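Local coordinates for protein A-adding tRNA nucleotidyltransferase (Aquifex aeolicus, PDB 4WBY) that adds the terminal adenosine to tRNAs ending in CC, using ATP and magnesium to complete the CCA tail, at residues I167-L181 and E221-I235. Residues are numbered along the deposited sequence; the frame is centred on the assembly and turned at random.
Sequences ILRALRFAGRLNFKL and EILELYRKYRVLEEI. With SO4 (sulfate ion), chain D.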
ATOM      1  N   ILE A 167      11.333 -10.853  -0.134  1.00 11.85           N
ATOM      2  CA  ILE A 167      11.508 -10.726  -1.582  1.00 12.30           C
ATOM      3  C   ILE A 167      10.533  -9.682  -2.132  1.00 12.58           C
ATOM      4  O   ILE A 167      10.919  -8.770  -2.871  1.00 14.05           O
ATOM      5  CB  ILE A 167      11.283 -12.075  -2.298  1.00 12.74           C
ATOM      6  CG1 ILE A 167      12.364 -13.089  -1.895  1.00 13.94           C
ATOM      7  CG2 ILE A 167      11.209 -11.902  -3.823  1.00 14.93           C
ATOM      8  CD1 ILE A 167      12.016 -14.526  -2.268  1.00 16.74           C
ATOM      9  N   LEU A 168       9.261  -9.827  -1.778  1.00 12.91           N
ATOM     10  CA  LEU A 168       8.255  -8.867  -2.219  1.00 12.68           C
ATOM     11  C   LEU A 168       8.472  -7.500  -1.569  1.00 12.20           C
ATOM     12  O   LEU A 168       8.324  -6.467  -2.233  1.00 14.09           O
ATOM     13  CB  LEU A 168       6.836  -9.381  -1.923  1.00 14.01           C
ATOM     14  CG  LEU A 168       6.382 -10.655  -2.640  1.00 16.88           C
ATOM     15  CD1 LEU A 168       4.925 -10.938  -2.301  1.00 19.95           C
ATOM     16  CD2 LEU A 168       6.581 -10.576  -4.147  1.00 20.53           C
ATOM     17  N   ARG A 169       8.813  -7.487  -0.280  1.00 11.90           N
ATOM     18  CA  ARG A 169       9.008  -6.217   0.428  1.00 12.28           C
ATOM     19  C   ARG A 169      10.144  -5.412  -0.200  1.00 11.77           C
ATOM     20  O   ARG A 169      10.047  -4.191  -0.319  1.00 12.38           O
ATOM     21  CB  ARG A 169       9.311  -6.450   1.910  1.00 14.62           C
ATOM     22  CG  ARG A 169       8.164  -7.052   2.696  1.00 18.10           C
ATOM     23  CD  ARG A 169       8.530  -7.233   4.168  1.00 22.53           C
ATOM     24  NE  ARG A 169       8.975  -6.001   4.802  1.00 26.05           N
ATOM     25  CZ  ARG A 169       8.179  -5.155   5.451  1.00 27.93           C
ATOM     26  NH1 ARG A 169       6.875  -5.396   5.544  1.00 28.07           N
ATOM     27  NH2 ARG A 169       8.689  -4.060   6.003  1.00 27.98           N
ATOM     28  N   ALA A 170      11.214  -6.098  -0.607  1.00 11.56           N
ATOM     29  CA  ALA A 170      12.346  -5.414  -1.238  1.00 11.42           C
ATOM     30  C   ALA A 170      11.889  -4.636  -2.456  1.00 11.35           C
ATOM     31  O   ALA A 170      12.326  -3.504  -2.696  1.00 13.15           O
ATOM     32  CB  ALA A 170      13.431  -6.409  -1.632  1.00 11.34           C
ATOM     33  N   LEU A 171      11.003  -5.252  -3.230  1.00 12.26           N
ATOM     34  CA  LEU A 171      10.543  -4.649  -4.468  1.00 12.67           C
ATOM     35  C   LEU A 171       9.559  -3.515  -4.185  1.00 13.25           C
ATOM     36  O   LEU A 171       9.531  -2.522  -4.914  1.00 13.07           O
ATOM     37  CB  LEU A 171       9.924  -5.724  -5.369  1.00 13.06           C
ATOM     38  CG  LEU A 171      10.867  -6.901  -5.663  1.00 12.86           C
ATOM     39  CD1 LEU A 171      10.244  -7.879  -6.654  1.00 14.71           C
ATOM     40  CD2 LEU A 171      12.233  -6.398  -6.148  1.00 15.29           C
ATOM     41  N   ARG A 172       8.779  -3.640  -3.113  1.00 12.38           N
ATOM     42  CA  ARG A 172       7.905  -2.533  -2.710  1.00 12.17           C
ATOM     43  C   ARG A 172       8.729  -1.294  -2.344  1.00 12.95           C
ATOM     44  O   ARG A 172       8.436  -0.190  -2.813  1.00 13.79           O
ATOM     45  CB  ARG A 172       6.994  -2.918  -1.542  1.00 12.81           C
ATOM     46  CG  ARG A 172       6.221  -1.723  -0.976  1.00 15.55           C
ATOM     47  CD  ARG A 172       4.978  -2.149  -0.192  1.00 17.86           C
ATOM     48  NE  ARG A 172       5.266  -3.021   0.947  1.00 16.40           N
ATOM     49  CZ  ARG A 172       5.525  -2.599   2.178  1.00 16.91           C
ATOM     50  NH1 ARG A 172       5.559  -1.301   2.453  1.00 21.42           N
ATOM     51  NH2 ARG A 172       5.749  -3.481   3.143  1.00 18.97           N
ATOM     52  N   PHE A 173       9.769  -1.465  -1.527  1.00 12.28           N
ATOM     53  CA  PHE A 173      10.579  -0.307  -1.157  1.00 12.36           C
ATOM     54  C   PHE A 173      11.384   0.217  -2.342  1.00 12.53           C
ATOM     55  O   PHE A 173      11.509   1.434  -2.505  1.00 13.24           O
ATOM     56  CB  PHE A 173      11.495  -0.628   0.029  1.00 12.67           C
ATOM     57  CG  PHE A 173      10.740  -0.860   1.309  1.00 13.13           C
ATOM     58  CD1 PHE A 173       9.911   0.128   1.828  1.00 17.27           C
ATOM     59  CD2 PHE A 173      10.831  -2.065   1.981  1.00 15.99           C
ATOM     60  CE1 PHE A 173       9.199  -0.079   3.006  1.00 16.53           C
ATOM     61  CE2 PHE A 173      10.133  -2.275   3.159  1.00 18.31           C
ATOM     62  CZ  PHE A 173       9.309  -1.282   3.673  1.00 17.34           C
ATOM     63  N   ALA A 174      11.904  -0.681  -3.181  1.00 12.46           N
ATOM     64  CA  ALA A 174      12.644  -0.230  -4.366  1.00 12.24           C
ATOM     65  C   ALA A 174      11.745   0.620  -5.267  1.00 12.39           C
ATOM     66  O   ALA A 174      12.149   1.694  -5.728  1.00 13.60           O
ATOM     67  CB  ALA A 174      13.224  -1.419  -5.145  1.00 13.28           C
ATOM     68  N   GLY A 175      10.521   0.155  -5.508  1.00 12.79           N
ATOM     69  CA  GLY A 175       9.607   0.889  -6.368  1.00 13.11           C
ATOM     70  C   GLY A 175       9.111   2.182  -5.737  1.00 14.01           C
ATOM     71  O   GLY A 175       9.020   3.216  -6.406  1.00 15.14           O
ATOM     72  N   ARG A 176       8.780   2.136  -4.446  1.00 12.96           N
ATOM     73  CA  ARG A 176       8.350   3.341  -3.738  1.00 13.83           C
ATOM     74  C   ARG A 176       9.383   4.450  -3.831  1.00 13.91           C
ATOM     75  O   ARG A 176       9.049   5.605  -4.074  1.00 15.97           O
ATOM     76  CB  ARG A 176       8.086   3.036  -2.261  1.00 14.11           C
ATOM     77  CG  ARG A 176       7.755   4.280  -1.445  1.00 14.33           C
ATOM     78  CD  ARG A 176       7.827   4.050   0.056  1.00 15.05           C
ATOM     79  NE  ARG A 176       6.794   3.132   0.520  1.00 15.84           N
ATOM     80  CZ  ARG A 176       6.652   2.755   1.786  1.00 15.68           C
ATOM     81  NH1 ARG A 176       7.489   3.212   2.714  1.00 19.64           N
ATOM     82  NH2 ARG A 176       5.685   1.918   2.122  1.00 18.02           N
ATOM     83  N   LEU A 177      10.647   4.084  -3.637  1.00 12.81           N
ATOM     84  CA  LEU A 177      11.709   5.066  -3.450  1.00 13.27           C
ATOM     85  C   LEU A 177      12.540   5.304  -4.699  1.00 13.71           C
ATOM     86  O   LEU A 177      13.433   6.152  -4.688  1.00 14.83           O
ATOM     87  CB  LEU A 177      12.634   4.627  -2.311  1.00 14.04           C
ATOM     88  CG  LEU A 177      11.961   4.415  -0.953  1.00 14.60           C
ATOM     89  CD1 LEU A 177      12.933   3.774   0.026  1.00 17.25           C
ATOM     90  CD2 LEU A 177      11.409   5.734  -0.405  1.00 18.21           C
ATOM     91  N   ASN A 178      12.256   4.556  -5.766  1.00 14.47           N
ATOM     92  CA  ASN A 178      13.113   4.547  -6.960  1.00 15.03           C
ATOM     93  C   ASN A 178      14.550   4.220  -6.561  1.00 13.30           C
ATOM     94  O   ASN A 178      15.503   4.904  -6.959  1.00 15.70           O
ATOM     95  CB  ASN A 178      13.047   5.881  -7.718  1.00 15.49           C
ATOM     96  CG  ASN A 178      13.649   5.795  -9.109  1.00 16.05           C
ATOM     97  OD1 ASN A 178      13.709   4.720  -9.707  1.00 18.50           O
ATOM     98  ND2 ASN A 178      14.122   6.926  -9.620  1.00 22.03           N
ATOM     99  N   PHE A 179      14.683   3.168  -5.757  1.00 12.67           N
ATOM    100  CA  PHE A 179      15.984   2.631  -5.360  1.00 13.05           C
ATOM    101  C   PHE A 179      16.261   1.359  -6.166  1.00 14.20           C
ATOM    102  O   PHE A 179      15.339   0.734  -6.706  1.00 16.53           O
ATOM    103  CB  PHE A 179      16.042   2.281  -3.864  1.00 12.64           C
ATOM    104  CG  PHE A 179      16.243   3.457  -2.925  1.00 11.79           C
ATOM    105  CD1 PHE A 179      16.024   4.768  -3.321  1.00 12.19           C
ATOM    106  CD2 PHE A 179      16.673   3.221  -1.619  1.00 12.19           C
ATOM    107  CE1 PHE A 179      16.216   5.825  -2.415  1.00 13.03           C
ATOM    108  CE2 PHE A 179      16.878   4.264  -0.716  1.00 13.74           C
ATOM    109  CZ  PHE A 179      16.641   5.569  -1.118  1.00 14.35           C
ATOM    110  N   LYS A 180      17.528   0.953  -6.190  1.00 15.25           N
ATOM    111  CA  LYS A 180      17.927  -0.312  -6.787  1.00 14.91           C
ATOM    112  C   LYS A 180      18.307  -1.312  -5.704  1.00 14.10           C
ATOM    113  O   LYS A 180      18.726  -0.924  -4.621  1.00 15.37           O
ATOM    114  CB  LYS A 180      19.102  -0.103  -7.738  1.00 21.86           C
ATOM    115  CG  LYS A 180      18.745   0.703  -8.984  1.00 31.06           C
ATOM    116  CD  LYS A 180      19.904   0.767  -9.966  1.00 42.26           C
ATOM    117  CE  LYS A 180      20.310  -0.623 -10.445  1.00 51.33           C
ATOM    118  NZ  LYS A 180      19.172  -1.361 -11.067  1.00 56.05           N
ATOM    119  N   LEU A 181      18.161  -2.599  -5.990  1.00 14.41           N
ATOM    120  CA  LEU A 181      18.744  -3.615  -5.124  1.00 12.82           C
ATOM    121  C   LEU A 181      20.267  -3.539  -5.165  1.00 13.72           C
ATOM    122  O   LEU A 181      20.854  -3.296  -6.227  1.00 15.45           O
ATOM    123  CB  LEU A 181      18.283  -5.015  -5.540  1.00 13.40           C
ATOM    124  CG  LEU A 181      16.778  -5.252  -5.625  1.00 14.88           C
ATOM    125  CD1 LEU A 181      16.526  -6.657  -6.145  1.00 17.80           C
ATOM    126  CD2 LEU A 181      16.171  -5.047  -4.259  1.00 17.38           C
ATOM    127  N   GLU A 221       5.334   0.838 -10.792  1.00 16.55           N
ATOM    128  CA  GLU A 221       6.773   0.593 -10.760  1.00 16.25           C
ATOM    129  C   GLU A 221       7.090  -0.681  -9.985  1.00 15.86           C
ATOM    130  O   GLU A 221       8.006  -1.435 -10.343  1.00 16.42           O
ATOM    131  CB  GLU A 221       7.515   1.777 -10.138  1.00 17.48           C
ATOM    132  CG  GLU A 221       7.655   2.983 -11.063  1.00 19.75           C
ATOM    133  CD  GLU A 221       6.452   3.911 -11.084  1.00 23.22           C
ATOM    134  OE1 GLU A 221       5.434   3.617 -10.421  1.00 20.97           O
ATOM    135  OE2 GLU A 221       6.537   4.948 -11.785  1.00 25.53           O
ATOM    136  N   ILE A 222       6.341  -0.920  -8.915  1.00 14.75           N
ATOM    137  CA  ILE A 222       6.536  -2.131  -8.135  1.00 14.52           C
ATOM    138  C   ILE A 222       6.156  -3.357  -8.973  1.00 14.19           C
ATOM    139  O   ILE A 222       6.864  -4.368  -8.955  1.00 14.98           O
ATOM    140  CB  ILE A 222       5.730  -2.081  -6.827  1.00 13.41           C
ATOM    141  CG1 ILE A 222       6.252  -0.942  -5.934  1.00 14.79           C
ATOM    142  CG2 ILE A 222       5.799  -3.410  -6.081  1.00 14.52           C
ATOM    143  CD1 ILE A 222       5.333  -0.595  -4.765  1.00 16.39           C
ATOM    144  N   LEU A 223       5.055  -3.266  -9.719  1.00 14.89           N
ATOM    145  CA  LEU A 223       4.662  -4.349 -10.614  1.00 16.12           C
ATOM    146  C   LEU A 223       5.726  -4.630 -11.676  1.00 15.58           C
ATOM    147  O   LEU A 223       5.943  -5.783 -12.041  1.00 15.90           O
ATOM    148  CB  LEU A 223       3.322  -4.049 -11.297  1.00 15.19           C
ATOM    149  CG  LEU A 223       2.113  -4.132 -10.359  1.00 16.50           C
ATOM    150  CD1 LEU A 223       0.837  -3.690 -11.075  1.00 19.11           C
ATOM    151  CD2 LEU A 223       1.955  -5.531  -9.773  1.00 17.22           C
ATOM    152  N   GLU A 224       6.381  -3.587 -12.188  1.00 15.23           N
ATOM    153  CA  GLU A 224       7.474  -3.808 -13.135  1.00 16.83           C
ATOM    154  C   GLU A 224       8.621  -4.590 -12.493  1.00 15.57           C
ATOM    155  O   GLU A 224       9.248  -5.429 -13.141  1.00 17.20           O
ATOM    156  CB  GLU A 224       8.001  -2.487 -13.695  1.00 18.84           C
ATOM    157  CG  GLU A 224       7.115  -1.863 -14.768  1.00 21.70           C
ATOM    158  CD  GLU A 224       7.328  -2.467 -16.154  1.00 24.46           C
ATOM    159  OE1 GLU A 224       7.811  -3.621 -16.260  1.00 25.72           O
ATOM    160  OE2 GLU A 224       7.011  -1.772 -17.144  1.00 26.34           O
ATOM    161  N   LEU A 225       8.890  -4.325 -11.214  1.00 15.02           N
ATOM    162  CA  LEU A 225       9.901  -5.091 -10.492  1.00 13.80           C
ATOM    163  C   LEU A 225       9.415  -6.526 -10.257  1.00 14.37           C
ATOM    164  O   LEU A 225      10.192  -7.473 -10.382  1.00 15.52           O
ATOM    165  CB  LEU A 225      10.257  -4.412  -9.160  1.00 14.63           C
ATOM    166  CG  LEU A 225      10.998  -3.079  -9.321  1.00 15.15           C
ATOM    167  CD1 LEU A 225      10.986  -2.280  -8.033  1.00 17.87           C
ATOM    168  CD2 LEU A 225      12.430  -3.298  -9.799  1.00 21.19           C
ATOM    169  N   TYR A 226       8.132  -6.689  -9.926  1.00 13.39           N
ATOM    170  CA  TYR A 226       7.564  -8.027  -9.809  1.00 13.88           C
ATOM    171  C   TYR A 226       7.785  -8.810 -11.107  1.00 14.69           C
ATOM    172  O   TYR A 226       8.128  -9.996 -11.096  1.00 15.88           O
ATOM    173  CB  TYR A 226       6.062  -7.983  -9.526  1.00 14.58           C
ATOM    174  CG  TYR A 226       5.597  -7.739  -8.103  1.00 14.15           C
ATOM    175  CD1 TYR A 226       6.436  -7.248  -7.113  1.00 14.41           C
ATOM    176  CD2 TYR A 226       4.278  -7.999  -7.769  1.00 18.04           C
ATOM    177  CE1 TYR A 226       5.959  -7.031  -5.811  1.00 14.60           C
ATOM    178  CE2 TYR A 226       3.796  -7.789  -6.506  1.00 18.84           C
ATOM    179  CZ  TYR A 226       4.629  -7.308  -5.525  1.00 15.78           C
ATOM    180  OH  TYR A 226       4.096  -7.129  -4.271  1.00 16.80           O
ATOM    181  N   ARG A 227       7.550  -8.138 -12.233  1.00 14.66           N
ATOM    182  CA  ARG A 227       7.735  -8.753 -13.541  1.00 15.55           C
ATOM    183  C   ARG A 227       9.203  -9.126 -13.770  1.00 15.67           C
ATOM    184  O   ARG A 227       9.515 -10.259 -14.149  1.00 17.46           O
ATOM    185  CB  ARG A 227       7.239  -7.814 -14.644  1.00 15.81           C
ATOM    186  CG  ARG A 227       7.231  -8.435 -16.032  1.00 18.26           C
ATOM    187  CD  ARG A 227       6.523  -7.534 -17.032  1.00 20.63           C
ATOM    188  NE  ARG A 227       7.303  -6.344 -17.372  1.00 27.53           N
ATOM    189  CZ  ARG A 227       8.146  -6.270 -18.397  1.00 32.51           C
ATOM    190  NH1 ARG A 227       8.338  -7.324 -19.177  1.00 34.78           N
ATOM    191  NH2 ARG A 227       8.805  -5.144 -18.634  1.00 33.18           N
ATOM    192  N   LYS A 228      10.100  -8.171 -13.526  1.00 16.85           N
ATOM    193  CA  LYS A 228      11.531  -8.388 -13.717  1.00 18.34           C
ATOM    194  C   LYS A 228      12.053  -9.608 -12.956  1.00 16.45           C
ATOM    195  O   LYS A 228      12.869 -10.373 -13.488  1.00 19.15           O
ATOM    196  CB  LYS A 228      12.313  -7.143 -13.293  1.00 18.84           C
ATOM    197  CG  LYS A 228      13.826  -7.263 -13.432  1.00 21.48           C
ATOM    198  CD  LYS A 228      14.506  -5.939 -13.113  1.00 24.37           C
ATOM    199  CE  LYS A 228      16.020  -6.055 -13.178  1.00 28.25           C
ATOM    200  NZ  LYS A 228      16.698  -4.729 -13.131  1.00 34.64           N
ATOM    201  N   TYR A 229      11.588  -9.779 -11.717  1.00 15.72           N
ATOM    202  CA  TYR A 229      12.101 -10.843 -10.857  1.00 16.36           C
ATOM    203  C   TYR A 229      11.184 -12.062 -10.793  1.00 17.22           C
ATOM    204  O   TYR A 229      11.417 -12.982 -10.001  1.00 18.72           O
ATOM    205  CB  TYR A 229      12.391 -10.281  -9.459  1.00 16.58           C
ATOM    206  CG  TYR A 229      13.514  -9.274  -9.523  1.00 15.01           C
ATOM    207  CD1 TYR A 229      14.809  -9.674  -9.847  1.00 16.60           C
ATOM    208  CD2 TYR A 229      13.283  -7.920  -9.310  1.00 16.34           C
ATOM    209  CE1 TYR A 229      15.852  -8.748  -9.940  1.00 17.20           C
ATOM    210  CE2 TYR A 229      14.311  -6.994  -9.391  1.00 17.98           C
ATOM    211  CZ  TYR A 229      15.591  -7.408  -9.708  1.00 17.36           C
ATOM    212  OH  TYR A 229      16.605  -6.477  -9.793  1.00 19.25           O
ATOM    213  N   ARG A 230      10.159 -12.066 -11.644  1.00 17.01           N
ATOM    214  CA  ARG A 230       9.309 -13.239 -11.876  1.00 17.62           C
ATOM    215  C   ARG A 230       8.612 -13.733 -10.616  1.00 15.27           C
ATOM    216  O   ARG A 230       8.476 -14.943 -10.403  1.00 18.13           O
ATOM    217  CB  ARG A 230      10.133 -14.380 -12.481  1.00 22.40           C
ATOM    218  CG  ARG A 230      10.896 -13.985 -13.735  1.00 29.12           C
ATOM    219  CD  ARG A 230      11.751 -15.137 -14.237  1.00 36.02           C
ATOM    220  NE  ARG A 230      12.626 -14.742 -15.336  1.00 40.47           N
ATOM    221  CZ  ARG A 230      12.294 -14.830 -16.619  1.00 45.15           C
ATOM    222  NH1 ARG A 230      11.100 -15.291 -16.964  1.00 46.29           N
ATOM    223  NH2 ARG A 230      13.152 -14.454 -17.556  1.00 46.95           N
ATOM    224  N   VAL A 231       8.130 -12.809  -9.791  1.00 14.52           N
ATOM    225  CA  VAL A 231       7.588 -13.235  -8.514  1.00 14.77           C
ATOM    226  C   VAL A 231       6.119 -13.680  -8.577  1.00 16.09           C
ATOM    227  O   VAL A 231       5.751 -14.615  -7.874  1.00 17.17           O
ATOM    228  CB  VAL A 231       7.741 -12.140  -7.438  1.00 18.71           C
ATOM    229  CG1 VAL A 231       9.206 -11.719  -7.295  1.00 18.32           C
ATOM    230  CG2 VAL A 231       6.889 -10.950  -7.750  1.00 21.36           C
ATOM    231  N   LEU A 232       5.286 -13.052  -9.415  1.00 17.06           N
ATOM    232  CA  LEU A 232       3.852 -13.375  -9.406  1.00 18.25           C
ATOM    233  C   LEU A 232       3.592 -14.789  -9.922  1.00 18.53           C
ATOM    234  O   LEU A 232       2.634 -15.445  -9.510  1.00 22.06           O
ATOM    235  CB  LEU A 232       3.050 -12.372 -10.235  1.00 19.70           C
ATOM    236  CG  LEU A 232       2.924 -10.977  -9.627  1.00 21.09           C
ATOM    237  CD1 LEU A 232       2.249 -10.027 -10.608  1.00 21.44           C
ATOM    238  CD2 LEU A 232       2.166 -11.027  -8.300  1.00 23.16           C
ATOM    239  N   GLU A 233       4.474 -15.262 -10.799  1.00 20.25           N
ATOM    240  CA  GLU A 233       4.388 -16.618 -11.329  1.00 21.81           C
ATOM    241  C   GLU A 233       4.544 -17.675 -10.233  1.00 20.59           C
ATOM    242  O   GLU A 233       4.099 -18.814 -10.391  1.00 24.20           O
ATOM    243  CB  GLU A 233       5.450 -16.825 -12.417  1.00 20.85           C
ATOM    244  CG  GLU A 233       5.243 -15.957 -13.666  1.00 22.13           C
ATOM    245  CD  GLU A 233       5.943 -14.597 -13.610  1.00 22.00           C
ATOM    246  OE1 GLU A 233       6.176 -14.049 -12.501  1.00 20.86           O
ATOM    247  OE2 GLU A 233       6.264 -14.072 -14.700  1.00 24.84           O
ATOM    248  N   GLU A 234       5.169 -17.284  -9.123  1.00 19.81           N
ATOM    249  CA  GLU A 234       5.381 -18.171  -7.984  1.00 20.99           C
ATOM    250  C   GLU A 234       4.213 -18.174  -7.015  1.00 20.21           C
ATOM    251  O   GLU A 234       4.161 -19.005  -6.106  1.00 22.94           O
ATOM    252  CB  GLU A 234       6.642 -17.764  -7.215  1.00 23.16           C
ATOM    253  CG  GLU A 234       7.904 -17.777  -8.043  1.00 24.74           C
ATOM    254  CD  GLU A 234       8.212 -19.151  -8.554  1.00 28.85           C
ATOM    255  OE1 GLU A 234       8.507 -20.034  -7.715  1.00 27.89           O
ATOM    256  OE2 GLU A 234       8.136 -19.354  -9.788  1.00 29.91           O
ATOM    257  N   ILE A 235       3.302 -17.220  -7.185  1.00 20.31           N
ATOM    258  CA  ILE A 235       2.257 -16.978  -6.196  1.00 20.93           C
ATOM    259  C   ILE A 235       0.853 -17.217  -6.741  1.00 22.17           C
ATOM    260  O   ILE A 235       0.032 -17.877  -6.105  1.00 23.49           O
ATOM    261  CB  ILE A 235       2.349 -15.539  -5.656  1.00 21.67           C
ATOM    262  CG1 ILE A 235       3.730 -15.299  -5.041  1.00 22.19           C
ATOM    263  CG2 ILE A 235       1.259 -15.283  -4.613  1.00 24.88           C
ATOM    264  CD1 ILE A 235       3.964 -13.863  -4.627  1.00 21.88           C
TER
HETATM  265  S   SO4 D2003       6.453   0.752   6.022  1.00 35.33           S
HETATM  266  O1  SO4 D2003       7.760   0.872   6.695  1.00 38.78           O
HETATM  267  O2  SO4 D2003       6.344   1.845   5.060  1.00 35.17           O
HETATM  268  O3  SO4 D2003       6.320  -0.538   5.347  1.00 38.42           O
HETATM  269  O4  SO4 D2003       5.407   0.903   7.028  1.00 40.48           O
HETATM  270  O   HOH W   1       5.581  -5.913  -2.489  1.00 15.62           O
HETATM  271  O   HOH W   2      17.400  -3.511  -8.744  1.00 25.70           O
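Gly175 lets two helix backbones nearly touch: its CA lies 4.7 Å from Ile222 CA, and the axes of helix segments 167-177 and 221-228 approach to 8.3 Å, crossing at 136°. A modelled CB on Gly175 would clash with Ile222 CG1. With CG1 anti to its carbonyl carbon (chi1 -64°), Ile222 lays that methylene 3.8 Å from Gly175 CA, and an extended chi2 carries CD1 to 3.7 Å from Arg172 O. Trimming Ile222 to an alanine would probably open a gap beside Gly175 and leave Arg172 CG without its neighbour. Leu225 CD1 lies 3.5 Å from Gly175 N and near Ala174 CB, while Leu171 forks: Leu171 CD2 lies 3.7 Å from Tyr229 CD2, and Leu171 CD1 reaches Tyr226 CD1. Over one face of Tyr226 lies Leu168 CD2, packed 3.6 Å from Val231 CG2; Leu168 CD1 faces Ile235 CD1 tip to tip. No direct hydrogen bond crosses, but a water accepts from Tyr226 OH (2.6 Å) and donates to Leu168 O. Helix 221-228 ends in a Schellman motif, Val231 N bonded to Tyr226 O and Arg230 N to Arg227 O, with positive-phi Arg230 as C-prime. On the ATP-binding side, Arg172 NH1 meets sulfate O3 almost straight (173°), and Arg176 offers both terminal nitrogens to O2; the ion, also held by Arg35, plausibly mimics a phosphate. Glu209 bridges to Arg172, Glu216 to Arg176. In this region, probably the class II enzyme's neck, helix 203-214 packs on Leu168, Arg172 and Tyr226, helix 183-194 covers Ile167 and Tyr229, and strand 151-152, paired in parallel with 180-181, touches Phe173 and Leu181.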